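PDB 3CLQ: DUF1116 domain-containing protein from Enterococcus faecalis, which is of unknown function but belongs to the AllG family and may act as an oxamate carbamoyltransferase subunit. Local coordinates for residues 316-321 with 380-385. Numbering follows the deposited sequence.
Sequences GGFAMA and LPVINT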
loop_
_atom_site.group_PDB
_atom_site.type_symbol
_atom_site.label_atom_id
_atom_site.label_comp_id
_atom_site.label_asym_id
_atom_site.label_seq_id
_atom_site.Cartn_x
_atom_site.Cartn_y
_atom_site.Cartn_z
ATOM N N GLY B 316 -0.415 -4.629 14.786
ATOM C CA GLY B 316 -0.378 -6.101 14.699
ATOM C C GLY B 316 -1.743 -6.751 14.901
ATOM O O GLY B 316 -2.724 -6.382 14.260
ATOM N N GLY B 317 -1.823 -7.730 15.795
ATOM C CA GLY B 317 -3.099 -8.393 16.051
ATOM C C GLY B 317 -4.164 -7.469 16.618
ATOM O O GLY B 317 -5.374 -7.677 16.404
ATOM N N PHE B 318 -3.724 -6.448 17.352
ATOM C CA PHE B 318 -4.651 -5.446 17.864
ATOM C C PHE B 318 -5.304 -4.723 16.689
ATOM O O PHE B 318 -6.458 -4.316 16.764
ATOM C CB PHE B 318 -3.916 -4.452 18.762
ATOM C CG PHE B 318 -3.810 -4.884 20.210
ATOM C CD1 PHE B 318 -4.038 -3.978 21.236
ATOM C CD2 PHE B 318 -3.472 -6.187 20.547
ATOM C CE1 PHE B 318 -3.940 -4.363 22.565
ATOM C CE2 PHE B 318 -3.369 -6.577 21.879
ATOM C CZ PHE B 318 -3.605 -5.665 22.888
ATOM N N ALA B 319 -4.560 -4.568 15.591
ATOM C CA ALA B 319 -5.094 -3.891 14.406
ATOM C C ALA B 319 -5.653 -4.872 13.404
ATOM O O ALA B 319 -6.084 -4.483 12.356
ATOM C CB ALA B 319 -4.056 -3.021 13.753
HETATM N N MSE B 320 -5.637 -6.150 13.736
HETATM C CA MSE B 320 -6.207 -7.182 12.888
HETATM C C MSE B 320 -7.185 -6.641 11.845
HETATM O O MSE B 320 -7.016 -6.869 10.660
HETATM C CB MSE B 320 -6.925 -8.177 13.780
HETATM C CG MSE B 320 -6.676 -9.626 13.472
HETATM SE SE MSE B 320 -7.634 -10.730 14.781
HETATM C CE MSE B 320 -7.805 -12.314 13.611
ATOM N N ALA B 321 -8.202 -5.911 12.288
ATOM C CA ALA B 321 -9.287 -5.462 11.404
ATOM C C ALA B 321 -8.837 -4.729 10.149
ATOM O O ALA B 321 -9.538 -4.732 9.146
ATOM C CB ALA B 321 -10.260 -4.588 12.165
ATOM N N LEU B 380 -7.289 -11.600 27.726
ATOM C CA LEU B 380 -5.857 -11.396 27.431
ATOM C C LEU B 380 -5.579 -10.711 26.088
ATOM O O LEU B 380 -6.369 -10.825 25.144
ATOM C CB LEU B 380 -5.110 -12.730 27.462
ATOM C CG LEU B 380 -4.609 -13.351 28.777
ATOM C CD1 LEU B 380 -5.417 -12.901 30.000
ATOM C CD2 LEU B 380 -4.587 -14.883 28.663
ATOM N N PRO B 381 -4.449 -9.991 25.993
ATOM C CA PRO B 381 -3.989 -9.504 24.703
ATOM C C PRO B 381 -3.968 -10.620 23.670
ATOM O O PRO B 381 -3.510 -11.718 23.944
ATOM C CB PRO B 381 -2.560 -9.072 25.001
ATOM C CG PRO B 381 -2.625 -8.605 26.373
ATOM C CD PRO B 381 -3.542 -9.571 27.070
ATOM N N VAL B 382 -4.493 -10.339 22.496
ATOM C CA VAL B 382 -4.429 -11.278 21.399
ATOM C C VAL B 382 -3.234 -10.877 20.571
ATOM O O VAL B 382 -3.086 -9.708 20.239
ATOM C CB VAL B 382 -5.669 -11.151 20.504
ATOM C CG1 VAL B 382 -5.565 -9.896 19.611
ATOM C CG2 VAL B 382 -5.825 -12.377 19.662
ATOM N N ILE B 383 -2.361 -11.817 20.245
ATOM C CA ILE B 383 -1.290 -11.487 19.320
ATOM C C ILE B 383 -1.251 -12.447 18.143
ATOM O O ILE B 383 -1.379 -13.647 18.310
ATOM C CB ILE B 383 0.065 -11.355 20.015
ATOM C CG1 ILE B 383 1.124 -12.136 19.278
ATOM C CG2 ILE B 383 0.028 -11.848 21.448
ATOM C CD1 ILE B 383 2.391 -12.144 20.044
ATOM N N ASN B 384 -1.134 -11.906 16.940
ATOM C CA ASN B 384 -0.997 -12.733 15.751
ATOM C C ASN B 384 0.479 -12.741 15.404
ATOM O O ASN B 384 1.119 -11.689 15.348
ATOM C CB ASN B 384 -1.792 -12.145 14.573
ATOM C CG ASN B 384 -3.327 -12.373 14.675
ATOM O OD1 ASN B 384 -4.119 -11.571 14.126
ATOM N ND2 ASN B 384 -3.746 -13.470 15.324
ATOM N N THR B 385 1.031 -13.917 15.171
ATOM C CA THR B 385 2.459 -14.036 14.941
ATOM C C THR B 385 2.728 -15.236 14.044
ATOM O O THR B 385 1.847 -16.094 13.850
ATOM C CB THR B 385 3.222 -14.199 16.276
ATOM O OG1 THR B 385 4.538 -14.691 16.017
ATOM C CG2 THR B 385 2.535 -15.209 17.180
#
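F318 turns the edge of its ring to the segment 380-385. V382 O lies in the ring plane, 3.5 Å from F318 CE2, where the slightly positive ring hydrogens suit a carbonyl oxygen. Further along the same edge P381 CB packs 4.1 Å from F318 CE2, the proline ring alongside the phenyl group; both are apolar and suit a buried seam. F318 CG is anti to its own carbonyl carbon (chi1 -87°), which swings the ring across to residues 381 and 382.

M320, a selenomethionine, meets N384 at about a right angle. Its long, unbranched chain can lie across the amide while also touching helix 334-343, with M320 CG 3.3 Å from N384 OD1. Between these two pairs G317, having no side chain, lets its CA stand 4.8 Å from N384 CA, while V382 CG1 rests 3.9 Å from G317 O. Hydrogen bonds from G317 N to E311 OE1 and from N192 ND2 to N384 O hold the two backbones from outside.

The loop before helix 327-330 thus packs on the approach to, and first residues of, strand 383-388 mainly by van der Waals contact, perhaps with weak CH-to-oxygen attraction, so close fit matters more here than directional bonding.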